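Local coordinates for protein aldehyde dehydrogenase 12 (Zea mays, PDB 6D97) that catalyses the NAD-dependent oxidation of L-glutamate gamma-semialdehyde to glutamate, the last step of proline breakdown in plants, at residues P42-N47 / F71-E76; N483-A488 / H501-A506. All blocks are in the same frame, centred on the assembly; numbering follows the deposited sequence.

Contact 1 (P42-N47 / F71-E76); sequences PAEVQN and FIKVAE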
ATOM      1  N   PRO A  42     -49.248 -12.040  12.845  1.00 38.41           N
ATOM      2  CA  PRO A  42     -47.860 -12.059  13.310  1.00 35.47           C
ATOM      3  C   PRO A  42     -46.935 -12.783  12.343  1.00 44.67           C
ATOM      4  O   PRO A  42     -47.344 -13.639  11.559  1.00 47.03           O
ATOM      5  CB  PRO A  42     -47.946 -12.810  14.643  1.00 36.06           C
ATOM      6  CG  PRO A  42     -49.120 -13.709  14.478  1.00 37.52           C
ATOM      7  CD  PRO A  42     -50.100 -12.972  13.610  1.00 37.99           C
ATOM      8  N   ALA A  43     -45.659 -12.423  12.429  1.00 33.57           N
ATOM      9  CA  ALA A  43     -44.592 -13.069  11.685  1.00 32.85           C
ATOM     10  C   ALA A  43     -43.735 -13.892  12.637  1.00 39.56           C
ATOM     11  O   ALA A  43     -43.764 -13.698  13.854  1.00 34.88           O
ATOM     12  CB  ALA A  43     -43.723 -12.039  10.958  1.00 31.64           C
ATOM     13  N   GLU A  44     -42.969 -14.819  12.072  1.00 39.76           N
ATOM     14  CA  GLU A  44     -42.033 -15.607  12.855  1.00 39.82           C
ATOM     15  C   GLU A  44     -40.626 -15.464  12.294  1.00 41.38           C
ATOM     16  O   GLU A  44     -40.433 -15.258  11.091  1.00 35.81           O
ATOM     17  CB  GLU A  44     -42.431 -17.090  12.907  1.00 46.38           C
ATOM     18  CG  GLU A  44     -42.517 -17.801  11.571  1.00 50.65           C
ATOM     19  CD  GLU A  44     -42.697 -19.303  11.737  1.00 60.83           C
ATOM     20  OE1 GLU A  44     -41.740 -20.056  11.444  1.00 57.71           O
ATOM     21  OE2 GLU A  44     -43.791 -19.727  12.178  1.00 61.77           O
ATOM     22  N   VAL A  45     -39.649 -15.554  13.190  1.00 41.37           N
ATOM     23  CA  VAL A  45     -38.234 -15.495  12.846  1.00 33.17           C
ATOM     24  C   VAL A  45     -37.605 -16.825  13.229  1.00 35.45           C
ATOM     25  O   VAL A  45     -37.747 -17.279  14.370  1.00 33.01           O
ATOM     26  CB  VAL A  45     -37.520 -14.333  13.559  1.00 29.81           C
ATOM     27  CG1 VAL A  45     -36.049 -14.286  13.157  1.00 28.72           C
ATOM     28  CG2 VAL A  45     -38.214 -13.032  13.243  1.00 28.12           C
ATOM     29  N   GLN A  46     -36.916 -17.443  12.281  1.00 37.08           N
ATOM     30  CA  GLN A  46     -36.323 -18.752  12.490  1.00 29.42           C
ATOM     31  C   GLN A  46     -34.809 -18.649  12.555  1.00 28.37           C
ATOM     32  O   GLN A  46     -34.202 -17.645  12.170  1.00 32.14           O
ATOM     33  CB  GLN A  46     -36.736 -19.720  11.377  1.00 30.08           C
ATOM     34  CG  GLN A  46     -38.234 -19.929  11.269  1.00 45.38           C
ATOM     35  CD  GLN A  46     -38.607 -20.862  10.142  1.00 53.98           C
ATOM     36  OE1 GLN A  46     -38.831 -20.430   9.012  1.00 54.59           O
ATOM     37  NE2 GLN A  46     -38.663 -22.155  10.439  1.00 52.14           N
ATOM     38  N   ASN A  47     -34.207 -19.718  13.052  1.00 32.00           N
ATOM     39  CA  ASN A  47     -32.767 -19.880  12.995  1.00 35.28           C
ATOM     40  C   ASN A  47     -32.382 -20.590  11.703  1.00 27.79           C
ATOM     41  O   ASN A  47     -33.202 -21.241  11.052  1.00 34.40           O
ATOM     42  CB  ASN A  47     -32.261 -20.672  14.202  1.00 30.60           C
ATOM     43  CG  ASN A  47     -32.805 -20.142  15.516  1.00 29.12           C
ATOM     44  OD1 ASN A  47     -32.386 -19.085  15.995  1.00 27.87           O
ATOM     45  ND2 ASN A  47     -33.746 -20.874  16.108  1.00 29.75           N
ATOM     46  N   PHE A  71     -46.413  -9.057  17.773  1.00 35.80           N
ATOM     47  CA  PHE A  71     -46.477  -9.150  16.320  1.00 33.70           C
ATOM     48  C   PHE A  71     -45.346  -9.947  15.677  1.00 32.84           C
ATOM     49  O   PHE A  71     -45.412 -10.205  14.472  1.00 39.55           O
ATOM     50  CB  PHE A  71     -46.563  -7.741  15.697  1.00 33.14           C
ATOM     51  CG  PHE A  71     -45.263  -6.962  15.664  1.00 33.39           C
ATOM     52  CD1 PHE A  71     -44.290  -7.086  16.649  1.00 34.84           C
ATOM     53  CD2 PHE A  71     -45.047  -6.058  14.634  1.00 31.81           C
ATOM     54  CE1 PHE A  71     -43.120  -6.343  16.581  1.00 34.58           C
ATOM     55  CE2 PHE A  71     -43.891  -5.311  14.566  1.00 33.33           C
ATOM     56  CZ  PHE A  71     -42.925  -5.453  15.538  1.00 39.36           C
ATOM     57  N   ILE A  72     -44.332 -10.367  16.433  1.00 34.39           N
ATOM     58  CA  ILE A  72     -43.265 -11.219  15.906  1.00 34.65           C
ATOM     59  C   ILE A  72     -42.892 -12.249  16.965  1.00 38.65           C
ATOM     60  O   ILE A  72     -42.576 -11.884  18.101  1.00 39.56           O
ATOM     61  CB  ILE A  72     -42.011 -10.416  15.504  1.00 37.09           C
ATOM     62  CG1 ILE A  72     -42.317  -9.430  14.373  1.00 32.33           C
ATOM     63  CG2 ILE A  72     -40.886 -11.358  15.089  1.00 37.64           C
ATOM     64  CD1 ILE A  72     -41.211  -8.433  14.113  1.00 36.42           C
ATOM     65  N   LYS A  73     -42.912 -13.529  16.598  1.00 41.13           N
ATOM     66  CA  LYS A  73     -42.392 -14.574  17.469  1.00 37.28           C
ATOM     67  C   LYS A  73     -41.035 -15.036  16.954  1.00 39.41           C
ATOM     68  O   LYS A  73     -40.838 -15.207  15.748  1.00 37.52           O
ATOM     69  CB  LYS A  73     -43.359 -15.758  17.592  1.00 37.63           C
ATOM     70  CG  LYS A  73     -43.696 -16.502  16.316  1.00 38.66           C
ATOM     71  CD  LYS A  73     -44.611 -17.687  16.641  1.00 44.87           C
ATOM     72  CE  LYS A  73     -44.906 -18.555  15.422  1.00 53.76           C
ATOM     73  NZ  LYS A  73     -45.623 -19.811  15.801  1.00 59.25           N
ATOM     74  N   VAL A  74     -40.092 -15.207  17.879  1.00 38.34           N
ATOM     75  CA  VAL A  74     -38.698 -15.485  17.560  1.00 30.50           C
ATOM     76  C   VAL A  74     -38.326 -16.835  18.157  1.00 32.89           C
ATOM     77  O   VAL A  74     -38.608 -17.098  19.332  1.00 33.96           O
ATOM     78  CB  VAL A  74     -37.773 -14.371  18.086  1.00 44.96           C
ATOM     79  CG1 VAL A  74     -36.323 -14.690  17.789  1.00 35.15           C
ATOM     80  CG2 VAL A  74     -38.167 -13.031  17.474  1.00 51.26           C
ATOM     81  N   ALA A  75     -37.694 -17.687  17.349  1.00 35.76           N
ATOM     82  CA  ALA A  75     -37.326 -19.038  17.774  1.00 37.40           C
ATOM     83  C   ALA A  75     -36.029 -18.985  18.581  1.00 33.88           C
ATOM     84  O   ALA A  75     -34.953 -19.385  18.133  1.00 34.78           O
ATOM     85  CB  ALA A  75     -37.194 -19.956  16.568  1.00 38.62           C
ATOM     86  N   GLU A  76     -36.150 -18.491  19.809  1.00 32.00           N
ATOM     87  CA  GLU A  76     -34.971 -18.300  20.645  1.00 39.06           C
ATOM     88  C   GLU A  76     -34.466 -19.642  21.163  1.00 37.93           C
ATOM     89  O   GLU A  76     -35.214 -20.404  21.783  1.00 39.76           O
ATOM     90  CB  GLU A  76     -35.278 -17.341  21.792  1.00 30.63           C
ATOM     91  CG  GLU A  76     -35.196 -15.880  21.360  1.00 48.09           C
ATOM     92  CD  GLU A  76     -35.238 -14.910  22.520  1.00 43.69           C
ATOM     93  OE1 GLU A  76     -35.677 -15.314  23.615  1.00 44.82           O
ATOM     94  OE2 GLU A  76     -34.818 -13.746  22.341  1.00 35.11           O
TER

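Contact 2 (N483-A488 / H501-A506); sequences NGTTYA and HWFGPA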
ATOM      1  N   ASN A 483     -10.854  10.171  19.282  1.00 24.36           N
ATOM      2  CA  ASN A 483     -12.038   9.455  18.792  1.00 23.12           C
ATOM      3  C   ASN A 483     -11.861   8.896  17.383  1.00 23.31           C
ATOM      4  O   ASN A 483     -11.400   9.590  16.476  1.00 32.50           O
ATOM      5  CB  ASN A 483     -13.253  10.378  18.843  1.00 27.37           C
ATOM      6  CG  ASN A 483     -13.751  10.592  20.251  1.00 27.98           C
ATOM      7  OD1 ASN A 483     -12.975  10.580  21.209  1.00 27.36           O
ATOM      8  ND2 ASN A 483     -15.056  10.769  20.389  1.00 27.56           N
ATOM      9  N   GLY A 484     -12.242   7.626  17.213  1.00 21.37           N
ATOM     10  CA  GLY A 484     -11.817   6.878  16.038  1.00 20.32           C
ATOM     11  C   GLY A 484     -12.458   7.335  14.745  1.00 22.68           C
ATOM     12  O   GLY A 484     -11.968   7.015  13.658  1.00 26.62           O
ATOM     13  N   THR A 485     -13.561   8.072  14.836  1.00 32.70           N
ATOM     14  CA  THR A 485     -14.258   8.580  13.653  1.00 25.05           C
ATOM     15  C   THR A 485     -14.600  10.042  13.920  1.00 31.15           C
ATOM     16  O   THR A 485     -15.704  10.367  14.368  1.00 23.58           O
ATOM     17  CB  THR A 485     -15.497   7.766  13.328  1.00 26.84           C
ATOM     18  OG1 THR A 485     -15.187   6.369  13.399  1.00 32.83           O
ATOM     19  CG2 THR A 485     -15.965   8.101  11.929  1.00 24.76           C
ATOM     20  N   THR A 486     -13.651  10.922  13.623  1.00 24.39           N
ATOM     21  CA  THR A 486     -13.762  12.339  13.926  1.00 24.70           C
ATOM     22  C   THR A 486     -13.937  13.130  12.639  1.00 32.01           C
ATOM     23  O   THR A 486     -13.160  12.968  11.693  1.00 31.11           O
ATOM     24  CB  THR A 486     -12.526  12.827  14.681  1.00 24.53           C
ATOM     25  OG1 THR A 486     -12.389  12.085  15.899  1.00 23.79           O
ATOM     26  CG2 THR A 486     -12.660  14.305  15.005  1.00 24.66           C
ATOM     27  N   TYR A 487     -14.955  13.986  12.610  1.00 26.29           N
ATOM     28  CA  TYR A 487     -15.219  14.868  11.482  1.00 24.12           C
ATOM     29  C   TYR A 487     -14.777  16.282  11.835  1.00 24.91           C
ATOM     30  O   TYR A 487     -14.975  16.740  12.964  1.00 30.40           O
ATOM     31  CB  TYR A 487     -16.703  14.857  11.107  1.00 23.70           C
ATOM     32  CG  TYR A 487     -17.261  13.494  10.743  1.00 23.08           C
ATOM     33  CD1 TYR A 487     -17.523  12.544  11.723  1.00 26.82           C
ATOM     34  CD2 TYR A 487     -17.545  13.168   9.423  1.00 22.22           C
ATOM     35  CE1 TYR A 487     -18.043  11.306  11.402  1.00 27.61           C
ATOM     36  CE2 TYR A 487     -18.058  11.927   9.090  1.00 21.52           C
ATOM     37  CZ  TYR A 487     -18.305  11.001  10.083  1.00 28.41           C
ATOM     38  OH  TYR A 487     -18.823   9.770   9.754  1.00 36.29           O
ATOM     39  N   ALA A 488     -14.177  16.974  10.867  1.00 26.12           N
ATOM     40  CA  ALA A 488     -13.595  18.290  11.105  1.00 28.19           C
ATOM     41  C   ALA A 488     -13.923  19.210   9.941  1.00 29.28           C
ATOM     42  O   ALA A 488     -13.702  18.853   8.781  1.00 29.44           O
ATOM     43  CB  ALA A 488     -12.077  18.201  11.295  1.00 24.17           C
ATOM     44  N   HIS A 501     -15.716   5.186   4.101  1.00 26.84           N
ATOM     45  CA  HIS A 501     -14.619   5.386   5.031  1.00 28.77           C
ATOM     46  C   HIS A 501     -14.903   4.662   6.339  1.00 24.28           C
ATOM     47  O   HIS A 501     -16.025   4.228   6.617  1.00 24.58           O
ATOM     48  CB  HIS A 501     -14.326   6.875   5.268  1.00 29.01           C
ATOM     49  CG  HIS A 501     -15.420   7.620   5.963  1.00 32.35           C
ATOM     50  ND1 HIS A 501     -15.650   7.517   7.317  1.00 26.56           N
ATOM     51  CD2 HIS A 501     -16.331   8.503   5.493  1.00 25.91           C
ATOM     52  CE1 HIS A 501     -16.665   8.296   7.649  1.00 26.82           C
ATOM     53  NE2 HIS A 501     -17.093   8.909   6.563  1.00 24.91           N
ATOM     54  N   TRP A 502     -13.840   4.527   7.121  1.00 31.76           N
ATOM     55  CA  TRP A 502     -13.858   3.772   8.363  1.00 28.19           C
ATOM     56  C   TRP A 502     -14.898   4.312   9.337  1.00 30.32           C
ATOM     57  O   TRP A 502     -15.110   5.523   9.444  1.00 30.41           O
ATOM     58  CB  TRP A 502     -12.458   3.833   8.984  1.00 23.44           C
ATOM     59  CG  TRP A 502     -12.347   3.427  10.420  1.00 32.59           C
ATOM     60  CD1 TRP A 502     -12.720   4.154  11.522  1.00 31.56           C
ATOM     61  CD2 TRP A 502     -11.772   2.215  10.917  1.00 32.04           C
ATOM     62  NE1 TRP A 502     -12.436   3.453  12.668  1.00 27.70           N
ATOM     63  CE2 TRP A 502     -11.850   2.262  12.325  1.00 33.22           C
ATOM     64  CE3 TRP A 502     -11.203   1.090  10.308  1.00 29.94           C
ATOM     65  CZ2 TRP A 502     -11.389   1.224  13.135  1.00 32.06           C
ATOM     66  CZ3 TRP A 502     -10.745   0.060  11.115  1.00 28.35           C
ATOM     67  CH2 TRP A 502     -10.837   0.139  12.515  1.00 32.47           C
ATOM     68  N   PHE A 503     -15.557   3.395  10.041  1.00 25.27           N
ATOM     69  CA  PHE A 503     -16.306   3.710  11.249  1.00 25.69           C
ATOM     70  C   PHE A 503     -15.875   2.736  12.332  1.00 23.68           C
ATOM     71  O   PHE A 503     -15.856   1.520  12.110  1.00 38.10           O
ATOM     72  CB  PHE A 503     -17.823   3.630  11.038  1.00 30.71           C
ATOM     73  CG  PHE A 503     -18.621   3.850  12.300  1.00 33.07           C
ATOM     74  CD1 PHE A 503     -19.035   5.118  12.664  1.00 39.00           C
ATOM     75  CD2 PHE A 503     -18.952   2.785  13.128  1.00 21.56           C
ATOM     76  CE1 PHE A 503     -19.770   5.322  13.818  1.00 36.70           C
ATOM     77  CE2 PHE A 503     -19.681   2.987  14.287  1.00 27.77           C
ATOM     78  CZ  PHE A 503     -20.095   4.256  14.627  1.00 26.99           C
ATOM     79  N   GLY A 504     -15.535   3.272  13.496  1.00 25.06           N
ATOM     80  CA  GLY A 504     -15.056   2.474  14.596  1.00 20.69           C
ATOM     81  C   GLY A 504     -14.339   3.337  15.610  1.00 24.72           C
ATOM     82  O   GLY A 504     -13.964   4.478  15.328  1.00 27.90           O
ATOM     83  N   PRO A 505     -14.140   2.815  16.810  1.00 26.11           N
ATOM     84  CA  PRO A 505     -13.462   3.579  17.859  1.00 31.73           C
ATOM     85  C   PRO A 505     -11.953   3.582  17.629  1.00 33.13           C
ATOM     86  O   PRO A 505     -11.433   2.932  16.725  1.00 33.70           O
ATOM     87  CB  PRO A 505     -13.842   2.822  19.131  1.00 26.70           C
ATOM     88  CG  PRO A 505     -13.974   1.406  18.673  1.00 20.67           C
ATOM     89  CD  PRO A 505     -14.545   1.477  17.280  1.00 25.25           C
ATOM     90  N   ALA A 506     -11.254   4.346  18.467  1.00 30.82           N
ATOM     91  CA  ALA A 506      -9.800   4.331  18.531  1.00 24.77           C
ATOM     92  C   ALA A 506      -9.365   4.206  19.985  1.00 25.49           C
ATOM     93  O   ALA A 506     -10.174   4.304  20.912  1.00 26.39           O
ATOM     94  CB  ALA A 506      -9.181   5.587  17.907  1.00 25.28           C
TER

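Contact 1 (P42-N47 / F71-E76)
Val-45 and Ile-72 meet through their CG2 methyls, 3.7 Å apart, on the tightly packed side of two parallel strands. The Val-45 methyl is swung beside its own backbone N (CG1 anti to that N, chi1 -179°), and Ala-43 and Val-74 share this face, where Ile-229 of helix 229-240 covers Ala-43, Val-45 and Ile-72. The backbones interlock: Ala-43 N donates to Phe-71 O and Val-45 N to Lys-73 O (2.8 Å), while Lys-73 N and Ala-75 N return bonds to Ala-43 O and Val-45 O. The other face is looser. Glu-44 and Lys-73 run side by side there, partly exposed, their OE2 and NZ 4.1 Å apart, too far for a salt bridge; Lys-73 makes a cation-pi contact with Trp-59. Beyond the end of strand 70-74, Ala-75 O receives Asn-47 ND2 on a lone pair, in the carbonyl plane, at 2.8 Å, while Asn-47 OD1 accepts from Asn-252 N. A leucine in its place would probably leave both Ala-75 O and Asn-252 N without these partners. Ala-75 centres an inverse gamma turn, and Phe-71 and Ile-72 form a classic beta bulge opposite Ile-62, within a small mixed sheet packed against the Rossmann-type NAD-binding domain.

Contact 2 (N483-A488 / H501-A506)
His-501 and Tyr-487 cross obliquely, their ring planes at 72°. The phenol OH comes in the plane of the imidazole, at its edge, 3.4 Å from His-501 CE1, and Thr-485 CG2 lies near that same plane. The imidazole's turn is fixed from its own chain: ND1 donates to Trp-502 O at 3.0 Å, approaching from above the carbonyl plane. The Trp-502 indole offers CD1 to Gly-484 O, which stands obliquely to the ring at 3.6 Å, while Thr-485 OG1 sits at its edge. The same hydroxyl is oblique to the Phe-503 ring, 4.1 Å from CD1.

Thr-485 OG1 is thus the polar centre of the contact. Placed beside its own backbone N and opposite the carbonyl carbon (chi1 -46°), it donates to Gly-504 O at 3.0 Å, tilted 23° from the carbonyl plane. Trp-502 NE1 sends a weak bond to that oxygen, giving this buried carbonyl two donors. Meanwhile Thr-485 CG2 packs on Trp-502 O. Gly-484 lies close against the second segment: its CA touches Ala-506 CB at 3.5 Å, and a CB on Gly-484 would collide with Gly-504 O and the Pro-505 backbone.

Strand 485-488 is the last of the seven-stranded sheet within the chain. It bonds to strand 463-467 on one side and pairs in parallel with a strand of the second subunit on the other, carrying the sheet across the interface. There Asn-483 O and Thr-486 OG1 bond Arg-528 of the second subunit, and Trp-502 meets its His-527. Within the chain, helix 517-524 covers Trp-502 through Ala-519 and Leu-522, and helix 471-479 packs on Thr-486 and Ala-488.

From the N terminus, strand 43-49 comes first; the chain then passes through strands 52-54 and 60-63 before strand 70-74 returns beside it. Contact 1 closes this short excursion and ties the start of the chain into a sheet lying beside helix 229-240, on the NAD-binding side of the fold. After a run of helices and strands 170-174 and 180-187 come the five-stranded parallel sheet and all but the last strand of the seven-stranded one. Contact 2 then closes a 12-residue connection, joining edge strand 485-488 to the loop before helix 517-524 at the subunit interface. Contacts 1 and 2 follow in series, neither nesting nor crossing, their centres about 35 Å apart. Only contact 2 touches another subunit.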